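Local atomic coordinates of diguanylate cyclase DosC (Escherichia coli, PDB entry 4ZVA), a protein that makes the second messenger cyclic di-GMP and senses oxygen through a haem-binding globin domain, which probably regulates its cyclase activity. Residues E48-N53 / A94-P99; E65-N70 / Q84-V89. One frame throughout, in Å; residues are numbered along the deposited sequence.

Contact 1. Residues E48-N53 / A94-P99. With HEM (protoporphyrin IX containing Fe), chain C.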
ATOM      1  N   GLU A  48      16.754  11.732   5.172  1.00 71.80           N
ATOM      2  CA  GLU A  48      17.100  12.887   5.993  1.00 74.48           C
ATOM      3  C   GLU A  48      17.903  13.907   5.188  1.00 75.85           C
ATOM      4  O   GLU A  48      17.865  15.104   5.470  1.00 78.92           O
ATOM      5  CB  GLU A  48      17.880  12.439   7.234  1.00 74.07           C
ATOM      6  CG  GLU A  48      18.084  13.519   8.291  1.00 77.81           C
ATOM      7  CD  GLU A  48      19.315  14.366   8.040  1.00 84.88           C
ATOM      8  OE1 GLU A  48      20.202  13.919   7.282  1.00 88.09           O
ATOM      9  OE2 GLU A  48      19.395  15.481   8.598  1.00 89.91           O
ATOM     10  N   GLU A  49      18.624  13.420   4.183  1.00 74.49           N
ATOM     11  CA  GLU A  49      19.439  14.272   3.326  1.00 77.40           C
ATOM     12  C   GLU A  49      18.606  15.331   2.606  1.00 77.03           C
ATOM     13  O   GLU A  49      19.043  16.470   2.437  1.00 75.99           O
ATOM     14  CB  GLU A  49      20.190  13.422   2.300  1.00 81.69           C
ATOM     15  CG  GLU A  49      21.106  14.214   1.383  1.00 92.76           C
ATOM     16  CD  GLU A  49      21.678  13.368   0.261  1.00 95.58           C
ATOM     17  OE1 GLU A  49      21.365  12.160   0.208  1.00 89.65           O
ATOM     18  OE2 GLU A  49      22.439  13.911  -0.567  1.00103.85           O
ATOM     19  N   PHE A  50      17.399  14.953   2.197  1.00 72.08           N
ATOM     20  CA  PHE A  50      16.540  15.842   1.422  1.00 66.97           C
ATOM     21  C   PHE A  50      15.772  16.816   2.311  1.00 70.13           C
ATOM     22  O   PHE A  50      15.071  17.699   1.818  1.00 67.46           O
ATOM     23  CB  PHE A  50      15.560  15.028   0.576  1.00 65.14           C
ATOM     24  CG  PHE A  50      16.226  14.035  -0.333  1.00 67.60           C
ATOM     25  CD1 PHE A  50      16.770  14.438  -1.541  1.00 64.92           C
ATOM     26  CD2 PHE A  50      16.306  12.698   0.019  1.00 70.93           C
ATOM     27  CE1 PHE A  50      17.383  13.528  -2.381  1.00 66.79           C
ATOM     28  CE2 PHE A  50      16.917  11.782  -0.819  1.00 70.24           C
ATOM     29  CZ  PHE A  50      17.456  12.198  -2.019  1.00 67.09           C
ATOM     30  N   LEU A  51      15.908  16.649   3.621  1.00 70.91           N
ATOM     31  CA  LEU A  51      15.218  17.503   4.580  1.00 75.14           C
ATOM     32  C   LEU A  51      16.243  18.155   5.501  1.00 78.29           C
ATOM     33  O   LEU A  51      16.446  17.711   6.630  1.00 84.24           O
ATOM     34  CB  LEU A  51      14.205  16.691   5.389  1.00 71.06           C
ATOM     35  CG  LEU A  51      13.368  15.681   4.597  1.00 62.44           C
ATOM     36  CD1 LEU A  51      12.518  14.829   5.527  1.00 64.46           C
ATOM     37  CD2 LEU A  51      12.497  16.386   3.569  1.00 62.73           C
ATOM     38  N   SER A  52      16.881  19.217   5.017  1.00 79.55           N
ATOM     39  CA  SER A  52      18.037  19.782   5.705  1.00 80.92           C
ATOM     40  C   SER A  52      17.849  21.223   6.171  1.00 81.02           C
ATOM     41  O   SER A  52      18.753  21.801   6.775  1.00 81.05           O
ATOM     42  CB  SER A  52      19.268  19.703   4.798  1.00 84.12           C
ATOM     43  OG  SER A  52      19.578  18.358   4.481  1.00 88.32           O
ATOM     44  N   ASN A  53      16.687  21.805   5.901  1.00 77.59           N
ATOM     45  CA  ASN A  53      16.436  23.176   6.331  1.00 74.64           C
ATOM     46  C   ASN A  53      14.970  23.430   6.652  1.00 72.31           C
ATOM     47  O   ASN A  53      14.088  22.686   6.218  1.00 69.25           O
ATOM     48  CB  ASN A  53      16.916  24.161   5.263  1.00 73.60           C
ATOM     49  CG  ASN A  53      16.160  24.022   3.958  1.00 74.22           C
ATOM     50  OD1 ASN A  53      15.103  24.626   3.773  1.00 71.01           O
ATOM     51  ND2 ASN A  53      16.695  23.218   3.047  1.00 76.38           N
ATOM     52  N   ALA A  94      11.782  14.158  -8.791  1.00 54.24           N
ATOM     53  CA  ALA A  94      12.793  13.839  -9.794  1.00 58.86           C
ATOM     54  C   ALA A  94      13.917  14.874  -9.817  1.00 59.94           C
ATOM     55  O   ALA A  94      15.094  14.518  -9.872  1.00 62.77           O
ATOM     56  CB  ALA A  94      12.154  13.721 -11.171  1.00 47.91           C
ATOM     57  N   ARG A  95      13.550  16.152  -9.770  1.00 58.35           N
ATOM     58  CA  ARG A  95      14.535  17.231  -9.833  1.00 57.66           C
ATOM     59  C   ARG A  95      15.460  17.229  -8.623  1.00 62.05           C
ATOM     60  O   ARG A  95      16.671  17.404  -8.758  1.00 62.64           O
ATOM     61  CB  ARG A  95      13.837  18.590  -9.943  1.00 64.21           C
ATOM     62  CG  ARG A  95      13.042  18.786 -11.221  1.00 69.67           C
ATOM     63  CD  ARG A  95      12.580  20.229 -11.369  1.00 76.16           C
ATOM     64  NE  ARG A  95      11.598  20.375 -12.440  1.00 83.61           N
ATOM     65  CZ  ARG A  95      10.291  20.522 -12.242  1.00 81.94           C
ATOM     66  NH1 ARG A  95       9.804  20.547 -11.008  1.00 75.21           N
ATOM     67  NH2 ARG A  95       9.470  20.646 -13.277  1.00 79.97           N
ATOM     68  N   ILE A  96      14.885  17.029  -7.442  1.00 62.93           N
ATOM     69  CA  ILE A  96      15.662  16.975  -6.210  1.00 60.93           C
ATOM     70  C   ILE A  96      16.575  15.749  -6.196  1.00 58.66           C
ATOM     71  O   ILE A  96      17.673  15.784  -5.640  1.00 61.73           O
ATOM     72  CB  ILE A  96      14.740  16.972  -4.973  1.00 61.00           C
ATOM     73  CG1 ILE A  96      13.848  18.214  -4.985  1.00 59.52           C
ATOM     74  CG2 ILE A  96      15.550  16.924  -3.688  1.00 54.71           C
ATOM     75  CD1 ILE A  96      13.018  18.384  -3.737  1.00 57.16           C
ATOM     76  N   GLY A  97      16.124  14.670  -6.829  1.00 62.44           N
ATOM     77  CA  GLY A  97      16.909  13.451  -6.893  1.00 64.21           C
ATOM     78  C   GLY A  97      16.548  12.461  -5.802  1.00 64.06           C
ATOM     79  O   GLY A  97      17.422  11.835  -5.201  1.00 58.03           O
ATOM     80  N   ILE A  98      15.251  12.328  -5.543  1.00 63.60           N
ATOM     81  CA  ILE A  98      14.759  11.420  -4.513  1.00 63.16           C
ATOM     82  C   ILE A  98      14.432  10.046  -5.094  1.00 54.23           C
ATOM     83  O   ILE A  98      13.601   9.932  -5.995  1.00 55.86           O
ATOM     84  CB  ILE A  98      13.508  11.990  -3.828  1.00 61.06           C
ATOM     85  CG1 ILE A  98      13.786  13.404  -3.321  1.00 60.13           C
ATOM     86  CG2 ILE A  98      13.057  11.078  -2.695  1.00 59.08           C
ATOM     87  CD1 ILE A  98      12.577  14.091  -2.755  1.00 58.92           C
ATOM     88  N   PRO A  99      15.087   8.997  -4.570  1.00 58.36           N
ATOM     89  CA  PRO A  99      14.907   7.615  -5.034  1.00 59.29           C
ATOM     90  C   PRO A  99      13.467   7.129  -4.892  1.00 59.51           C
ATOM     91  O   PRO A  99      12.768   7.536  -3.963  1.00 60.23           O
ATOM     92  CB  PRO A  99      15.842   6.814  -4.122  1.00 57.08           C
ATOM     93  CG  PRO A  99      16.841   7.802  -3.632  1.00 56.72           C
ATOM     94  CD  PRO A  99      16.089   9.088  -3.496  1.00 55.89           C
TER
HETATM   95  CHA HEM C 201       7.788  17.968  -2.377  1.00 50.82           C
HETATM   96  CHB HEM C 201      10.836  15.053   0.018  1.00 53.22           C
HETATM   97  CHC HEM C 201       7.484  11.569  -0.125  1.00 45.73           C
HETATM   98  CHD HEM C 201       4.156  14.802  -1.508  1.00 52.31           C
HETATM   99  C1A HEM C 201       8.895  17.515  -1.692  1.00 51.08           C
HETATM  100  C2A HEM C 201      10.087  18.272  -1.349  1.00 52.94           C
HETATM  101  C3A HEM C 201      10.916  17.460  -0.690  1.00 47.65           C
HETATM  102  C4A HEM C 201      10.294  16.160  -0.591  1.00 48.49           C
HETATM  103  CMA HEM C 201      12.304  17.830  -0.127  1.00 53.16           C
HETATM  104  CAA HEM C 201      10.367  19.757  -1.666  1.00 53.84           C
HETATM  105  CBA HEM C 201       9.293  20.633  -1.026  1.00 55.05           C
HETATM  106  CGA HEM C 201       9.716  22.074  -1.069  1.00 59.55           C
HETATM  107  O1A HEM C 201      10.946  22.342  -1.049  1.00 55.39           O
HETATM  108  O2A HEM C 201       8.818  22.953  -1.111  1.00 60.24           O
HETATM  109  C1B HEM C 201      10.188  13.858   0.213  1.00 50.16           C
HETATM  110  C2B HEM C 201      10.700  12.724   0.955  1.00 49.91           C
HETATM  111  C3B HEM C 201       9.768  11.754   0.913  1.00 46.82           C
HETATM  112  C4B HEM C 201       8.646  12.256   0.147  1.00 44.99           C
HETATM  113  CMB HEM C 201      12.089  12.716   1.638  1.00 48.46           C
HETATM  114  CAB HEM C 201       9.768  10.331   1.530  1.00 50.61           C
HETATM  115  CBB HEM C 201      10.737   9.836   2.304  1.00 54.45           C
HETATM  116  C1C HEM C 201       6.272  12.149  -0.423  1.00 44.97           C
HETATM  117  C2C HEM C 201       4.971  11.522  -0.308  1.00 46.69           C
HETATM  118  C3C HEM C 201       4.044  12.420  -0.696  1.00 43.63           C
HETATM  119  C4C HEM C 201       4.743  13.638  -1.061  1.00 46.19           C
HETATM  120  CMC HEM C 201       4.772  10.069   0.182  1.00 39.78           C
HETATM  121  CAC HEM C 201       2.501  12.294  -0.771  1.00 41.83           C
HETATM  122  CBC HEM C 201       1.808  11.223  -0.369  1.00 52.00           C
HETATM  123  C1D HEM C 201       4.809  15.960  -1.880  1.00 49.03           C
HETATM  124  C2D HEM C 201       4.163  17.153  -2.384  1.00 46.40           C
HETATM  125  C3D HEM C 201       5.301  18.149  -2.654  1.00 52.07           C
HETATM  126  C4D HEM C 201       6.515  17.450  -2.291  1.00 48.69           C
HETATM  127  CMD HEM C 201       2.646  17.361  -2.585  1.00 43.78           C
HETATM  128  CAD HEM C 201       5.202  19.589  -3.207  1.00 52.98           C
HETATM  129  CBD HEM C 201       4.583  19.561  -4.602  1.00 54.03           C
HETATM  130  CGD HEM C 201       4.841  20.865  -5.312  1.00 53.58           C
HETATM  131  O1D HEM C 201       4.193  21.112  -6.361  1.00 57.46           O
HETATM  132  O2D HEM C 201       5.692  21.657  -4.831  1.00 55.34           O
HETATM  133  NA  HEM C 201       9.062  16.227  -1.215  1.00 47.12           N
HETATM  134  NB  HEM C 201       8.933  13.541  -0.267  1.00 45.74           N
HETATM  135  NC  HEM C 201       6.095  13.436  -0.884  1.00 45.28           N
HETATM  136  ND  HEM C 201       6.184  16.174  -1.845  1.00 49.06           N
HETATM  137 FE   HEM C 201       7.610  14.759  -1.289  1.00 47.61          FE
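Phe50 reaches out of the loop 48-53 and lays its ring against the end of helix 79-96, touching Ile96, Gly97, Ile98 and Pro99. From CB the side chain leaves with CG anti to the carbonyl carbon (chi1 -56°), which aims the ring across at the other segment. CG lies near the CG1 methylene of Ile98, and CD1 is closer, with Phe50 CD1 to Ile98 CG1 at 3.6 Å. That methylene sits over one ring face in a CH-pi contact, 3.7 Å from CG1 of Ile98 to the Phe50 centroid and 16° off the normal. CD1 also meets the branch methyl of Ile96, 3.5 Å from Ile96 CG2. Here the helix ends in a Schellman motif: Gly97, with positive phi, is the C-prime residue, Gly97 N bonds to Ala94 O, and Ile98 N to His93 O. Farther out, CE1 and CZ both approach the carbonyl oxygen of Gly97, which lies beside the ring, 3.2 Å from Phe50 CZ. CZ and CE2 meet Pro99 CD, 3.7 Å from Phe50 CZ. Both isoleucines reach onward to the haem, Ile98 CD1 standing 3.4 Å from the meso carbon CHB and Ile96 CD1 3.6 Å from CAA, the first carbon of a propionate. The loop opens with a type I turn from Glu48 to Leu51, and Ser52 OG donates to Glu49 O from above the carbonyl plane.

Contact 2. Residues E65-N70 / Q84-V89; sequences ERWIIN and QIQHTV. With HEM (protoporphyrin IX containing Fe), chain C.
Trp67 and Gln86 link two helices by a hydrogen bond beside a haem vinyl group. The indole NE1 of Trp67 donates to Gln86 OE1 at 2.8 Å, with an N-H...O angle of 153°; the oxygen lies near the ring plane and offers an in-plane lone pair. Ring and amide planes stand 81° apart. CG of Trp67 is anti to the backbone N (chi1 -170°), a swing that carries the indole toward helix 79-96. Gln86 is bent at chi2, bringing its amide back beside its own helix, where NE2 bonds to Leu82 O and fixes which way OE1 faces. One face of the indole takes the haem vinyl carbon CBC, 3.4 Å from Trp67 CH2. A leucine in place of Trp67 would probably leave Gln86 OE1 without its donor and that vinyl without its flat support. Both methyls of Val89 reach the porphyrin, CG1 3.5 Å from C1D and CG2 3.5 Å from CMD. Asn70 and Ile85, each turned toward the other helix, meet with 4.2 Å from Asn70 ND2 to Ile85 CD1. Helices 54-72 and 79-96 meet beside helix 125-147, whose Ala142 touches Trp67 and whose Met146 touches Gln86 and Val89, while Leu110 of helix 100-119 packs on Trp67.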
ATOM      1  N   GLU A  65      -0.333  18.291   3.865  1.00 34.55           N
ATOM      2  CA  GLU A  65      -1.699  18.502   4.339  1.00 35.38           C
ATOM      3  C   GLU A  65      -2.671  18.613   3.179  1.00 32.62           C
ATOM      4  O   GLU A  65      -3.732  17.992   3.177  1.00 34.25           O
ATOM      5  CB  GLU A  65      -1.797  19.769   5.189  1.00 37.52           C
ATOM      6  CG  GLU A  65      -1.412  19.604   6.635  1.00 42.31           C
ATOM      7  CD  GLU A  65      -1.902  20.763   7.483  1.00 44.32           C
ATOM      8  OE1 GLU A  65      -3.091  21.134   7.356  1.00 44.97           O
ATOM      9  OE2 GLU A  65      -1.100  21.304   8.267  1.00 43.48           O
ATOM     10  N   ARG A  66      -2.296  19.422   2.196  1.00 38.82           N
ATOM     11  CA  ARG A  66      -3.112  19.621   1.009  1.00 42.35           C
ATOM     12  C   ARG A  66      -3.242  18.318   0.226  1.00 34.58           C
ATOM     13  O   ARG A  66      -4.322  17.980  -0.256  1.00 38.55           O
ATOM     14  CB  ARG A  66      -2.509  20.720   0.133  1.00 45.52           C
ATOM     15  CG  ARG A  66      -3.335  21.081  -1.088  1.00 46.29           C
ATOM     16  CD  ARG A  66      -2.601  22.094  -1.957  1.00 55.78           C
ATOM     17  NE  ARG A  66      -1.822  23.034  -1.153  1.00 61.82           N
ATOM     18  CZ  ARG A  66      -0.493  23.106  -1.162  1.00 56.82           C
ATOM     19  NH1 ARG A  66       0.213  22.304  -1.948  1.00 55.53           N
ATOM     20  NH2 ARG A  66       0.129  23.988  -0.391  1.00 61.92           N
ATOM     21  N   TRP A  67      -2.138  17.587   0.112  1.00 38.65           N
ATOM     22  CA  TRP A  67      -2.130  16.329  -0.627  1.00 38.40           C
ATOM     23  C   TRP A  67      -3.082  15.317  -0.001  1.00 34.19           C
ATOM     24  O   TRP A  67      -3.905  14.715  -0.691  1.00 36.80           O
ATOM     25  CB  TRP A  67      -0.715  15.745  -0.685  1.00 39.67           C
ATOM     26  CG  TRP A  67      -0.588  14.576  -1.623  1.00 38.53           C
ATOM     27  CD1 TRP A  67      -0.151  14.606  -2.914  1.00 40.04           C
ATOM     28  CD2 TRP A  67      -0.904  13.204  -1.340  1.00 44.53           C
ATOM     29  NE1 TRP A  67      -0.174  13.343  -3.455  1.00 41.77           N
ATOM     30  CE2 TRP A  67      -0.632  12.463  -2.509  1.00 43.87           C
ATOM     31  CE3 TRP A  67      -1.388  12.530  -0.213  1.00 39.75           C
ATOM     32  CZ2 TRP A  67      -0.827  11.084  -2.584  1.00 45.17           C
ATOM     33  CZ3 TRP A  67      -1.584  11.160  -0.289  1.00 40.57           C
ATOM     34  CH2 TRP A  67      -1.305  10.452  -1.467  1.00 44.46           C
ATOM     35  N   ILE A  68      -2.959  15.137   1.310  1.00 38.45           N
ATOM     36  CA  ILE A  68      -3.777  14.177   2.044  1.00 31.63           C
ATOM     37  C   ILE A  68      -5.262  14.478   1.889  1.00 32.84           C
ATOM     38  O   ILE A  68      -6.058  13.580   1.613  1.00 31.45           O
ATOM     39  CB  ILE A  68      -3.405  14.161   3.537  1.00 31.89           C
ATOM     40  CG1 ILE A  68      -1.998  13.588   3.717  1.00 33.50           C
ATOM     41  CG2 ILE A  68      -4.411  13.346   4.332  1.00 36.22           C
ATOM     42  CD1 ILE A  68      -1.424  13.786   5.096  1.00 37.59           C
ATOM     43  N   ILE A  69      -5.632  15.745   2.052  1.00 35.73           N
ATOM     44  CA  ILE A  69      -7.025  16.147   1.910  1.00 33.82           C
ATOM     45  C   ILE A  69      -7.527  15.934   0.484  1.00 30.39           C
ATOM     46  O   ILE A  69      -8.614  15.399   0.284  1.00 33.34           O
ATOM     47  CB  ILE A  69      -7.231  17.629   2.303  1.00 35.87           C
ATOM     48  CG1 ILE A  69      -6.917  17.831   3.785  1.00 32.46           C
ATOM     49  CG2 ILE A  69      -8.658  18.071   2.007  1.00 36.02           C
ATOM     50  CD1 ILE A  69      -6.994  19.277   4.236  1.00 35.12           C
ATOM     51  N   ASN A  70      -6.733  16.338  -0.502  1.00 31.51           N
ATOM     52  CA  ASN A  70      -7.145  16.203  -1.897  1.00 36.23           C
ATOM     53  C   ASN A  70      -7.387  14.752  -2.296  1.00 34.04           C
ATOM     54  O   ASN A  70      -8.393  14.436  -2.933  1.00 32.79           O
ATOM     55  CB  ASN A  70      -6.100  16.826  -2.826  1.00 38.24           C
ATOM     56  CG  ASN A  70      -6.170  18.345  -2.849  1.00 47.55           C
ATOM     57  OD1 ASN A  70      -7.244  18.928  -2.706  1.00 46.13           O
ATOM     58  ND2 ASN A  70      -5.022  18.991  -3.021  1.00 44.19           N
ATOM     59  N   GLN A  84      -2.861  14.912 -12.426  1.00 54.12           N
ATOM     60  CA  GLN A  84      -1.908  15.959 -12.783  1.00 54.61           C
ATOM     61  C   GLN A  84      -1.083  16.399 -11.580  1.00 54.93           C
ATOM     62  O   GLN A  84       0.092  16.741 -11.714  1.00 58.60           O
ATOM     63  CB  GLN A  84      -2.633  17.164 -13.387  1.00 56.16           C
ATOM     64  CG  GLN A  84      -3.146  16.929 -14.794  1.00 61.32           C
ATOM     65  CD  GLN A  84      -2.041  16.528 -15.753  1.00 74.37           C
ATOM     66  OE1 GLN A  84      -0.942  17.084 -15.721  1.00 73.04           O
ATOM     67  NE2 GLN A  84      -2.324  15.554 -16.609  1.00 76.66           N
ATOM     68  N   ILE A  85      -1.706  16.390 -10.406  1.00 49.34           N
ATOM     69  CA  ILE A  85      -1.014  16.741  -9.172  1.00 52.85           C
ATOM     70  C   ILE A  85       0.118  15.759  -8.880  1.00 47.65           C
ATOM     71  O   ILE A  85       1.231  16.164  -8.545  1.00 49.25           O
ATOM     72  CB  ILE A  85      -1.986  16.779  -7.975  1.00 52.37           C
ATOM     73  CG1 ILE A  85      -2.976  17.934  -8.135  1.00 55.56           C
ATOM     74  CG2 ILE A  85      -1.222  16.906  -6.664  1.00 52.06           C
ATOM     75  CD1 ILE A  85      -3.970  18.052  -7.000  1.00 53.98           C
ATOM     76  N   GLN A  86      -0.167  14.467  -9.023  1.00 49.87           N
ATOM     77  CA  GLN A  86       0.834  13.435  -8.773  1.00 49.53           C
ATOM     78  C   GLN A  86       2.009  13.564  -9.738  1.00 49.47           C
ATOM     79  O   GLN A  86       3.161  13.360  -9.356  1.00 46.43           O
ATOM     80  CB  GLN A  86       0.216  12.038  -8.884  1.00 47.89           C
ATOM     81  CG  GLN A  86      -1.105  11.867  -8.151  1.00 47.11           C
ATOM     82  CD  GLN A  86      -1.074  12.406  -6.733  1.00 43.35           C
ATOM     83  OE1 GLN A  86      -0.104  12.212  -5.999  1.00 43.56           O
ATOM     84  NE2 GLN A  86      -2.142  13.091  -6.341  1.00 49.80           N
ATOM     85  N   HIS A  87       1.709  13.906 -10.988  1.00 51.71           N
ATOM     86  CA  HIS A  87       2.750  14.156 -11.980  1.00 55.03           C
ATOM     87  C   HIS A  87       3.640  15.317 -11.553  1.00 53.18           C
ATOM     88  O   HIS A  87       4.862  15.246 -11.678  1.00 58.54           O
ATOM     89  CB  HIS A  87       2.136  14.437 -13.353  1.00 50.71           C
ATOM     90  CG  HIS A  87       1.686  13.205 -14.073  1.00 56.10           C
ATOM     91  ND1 HIS A  87       0.492  12.573 -13.795  1.00 62.31           N
ATOM     92  CD2 HIS A  87       2.274  12.481 -15.055  1.00 61.84           C
ATOM     93  CE1 HIS A  87       0.363  11.517 -14.579  1.00 56.72           C
ATOM     94  NE2 HIS A  87       1.431  11.439 -15.352  1.00 62.92           N
ATOM     95  N   THR A  88       3.021  16.379 -11.048  1.00 54.49           N
ATOM     96  CA  THR A  88       3.755  17.551 -10.583  1.00 52.58           C
ATOM     97  C   THR A  88       4.690  17.188  -9.433  1.00 53.69           C
ATOM     98  O   THR A  88       5.848  17.604  -9.406  1.00 54.58           O
ATOM     99  CB  THR A  88       2.801  18.673 -10.127  1.00 55.07           C
ATOM    100  OG1 THR A  88       1.980  19.082 -11.230  1.00 56.10           O
ATOM    101  CG2 THR A  88       3.585  19.870  -9.613  1.00 53.46           C
ATOM    102  N   VAL A  89       4.180  16.403  -8.489  1.00 53.71           N
ATOM    103  CA  VAL A  89       4.970  15.964  -7.344  1.00 50.89           C
ATOM    104  C   VAL A  89       6.112  15.067  -7.799  1.00 47.98           C
ATOM    105  O   VAL A  89       7.225  15.137  -7.274  1.00 48.51           O
ATOM    106  CB  VAL A  89       4.107  15.204  -6.320  1.00 49.61           C
ATOM    107  CG1 VAL A  89       4.948  14.777  -5.129  1.00 46.74           C
ATOM    108  CG2 VAL A  89       2.944  16.066  -5.870  1.00 52.71           C
TER
HETATM  109  CHA HEM C 201       7.788  17.968  -2.377  1.00 50.82           C
HETATM  110  CHB HEM C 201      10.836  15.053   0.018  1.00 53.22           C
HETATM  111  CHC HEM C 201       7.484  11.569  -0.125  1.00 45.73           C
HETATM  112  CHD HEM C 201       4.156  14.802  -1.508  1.00 52.31           C
HETATM  113  C1A HEM C 201       8.895  17.515  -1.692  1.00 51.08           C
HETATM  114  C2A HEM C 201      10.087  18.272  -1.349  1.00 52.94           C
HETATM  115  C3A HEM C 201      10.916  17.460  -0.690  1.00 47.65           C
HETATM  116  C4A HEM C 201      10.294  16.160  -0.591  1.00 48.49           C
HETATM  117  CMA HEM C 201      12.304  17.830  -0.127  1.00 53.16           C
HETATM  118  CAA HEM C 201      10.367  19.757  -1.666  1.00 53.84           C
HETATM  119  CBA HEM C 201       9.293  20.633  -1.026  1.00 55.05           C
HETATM  120  CGA HEM C 201       9.716  22.074  -1.069  1.00 59.55           C
HETATM  121  O1A HEM C 201      10.946  22.342  -1.049  1.00 55.39           O
HETATM  122  O2A HEM C 201       8.818  22.953  -1.111  1.00 60.24           O
HETATM  123  C1B HEM C 201      10.188  13.858   0.213  1.00 50.16           C
HETATM  124  C2B HEM C 201      10.700  12.724   0.955  1.00 49.91           C
HETATM  125  C3B HEM C 201       9.768  11.754   0.913  1.00 46.82           C
HETATM  126  C4B HEM C 201       8.646  12.256   0.147  1.00 44.99           C
HETATM  127  CMB HEM C 201      12.089  12.716   1.638  1.00 48.46           C
HETATM  128  CAB HEM C 201       9.768  10.331   1.530  1.00 50.61           C
HETATM  129  CBB HEM C 201      10.737   9.836   2.304  1.00 54.45           C
HETATM  130  C1C HEM C 201       6.272  12.149  -0.423  1.00 44.97           C
HETATM  131  C2C HEM C 201       4.971  11.522  -0.308  1.00 46.69           C
HETATM  132  C3C HEM C 201       4.044  12.420  -0.696  1.00 43.63           C
HETATM  133  C4C HEM C 201       4.743  13.638  -1.061  1.00 46.19           C
HETATM  134  CMC HEM C 201       4.772  10.069   0.182  1.00 39.78           C
HETATM  135  CAC HEM C 201       2.501  12.294  -0.771  1.00 41.83           C
HETATM  136  CBC HEM C 201       1.808  11.223  -0.369  1.00 52.00           C
HETATM  137  C1D HEM C 201       4.809  15.960  -1.880  1.00 49.03           C
HETATM  138  C2D HEM C 201       4.163  17.153  -2.384  1.00 46.40           C
HETATM  139  C3D HEM C 201       5.301  18.149  -2.654  1.00 52.07           C
HETATM  140  C4D HEM C 201       6.515  17.450  -2.291  1.00 48.69           C
HETATM  141  CMD HEM C 201       2.646  17.361  -2.585  1.00 43.78           C
HETATM  142  CAD HEM C 201       5.202  19.589  -3.207  1.00 52.98           C
HETATM  143  CBD HEM C 201       4.583  19.561  -4.602  1.00 54.03           C
HETATM  144  CGD HEM C 201       4.841  20.865  -5.312  1.00 53.58           C
HETATM  145  O1D HEM C 201       4.193  21.112  -6.361  1.00 57.46           O
HETATM  146  O2D HEM C 201       5.692  21.657  -4.831  1.00 55.34           O
HETATM  147  NA  HEM C 201       9.062  16.227  -1.215  1.00 47.12           N
HETATM  148  NB  HEM C 201       8.933  13.541  -0.267  1.00 45.74           N
HETATM  149  NC  HEM C 201       6.095  13.436  -0.884  1.00 45.28           N
HETATM  150  ND  HEM C 201       6.184  16.174  -1.845  1.00 49.06           N
HETATM  151 FE   HEM C 201       7.610  14.759  -1.289  1.00 47.61          FE

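How the contacts relate
Contacts 1 and 2 lie at different parts of the same haem pocket, their centres 18 Å apart and their nearest atoms about 5 Å apart without touching. Helix 79-96 serves both: 84-89 comes from its middle, 94-99 spans its C-terminal end and the residues just after it. In sequence, both segments of contact 2 fall between the two of contact 1. The loop 48-53 leads into helix 54-72, so consecutive elements pair with helix 79-96 and its exit. Contact 1 meets the porphyrin near CMA and CHB, contact 2 near the CAC vinyl and CMD, toward the other side of the iron. Seven of the 22 pocket residues fall within these segments, all inside the protoglobin-family region that presumably senses oxygen.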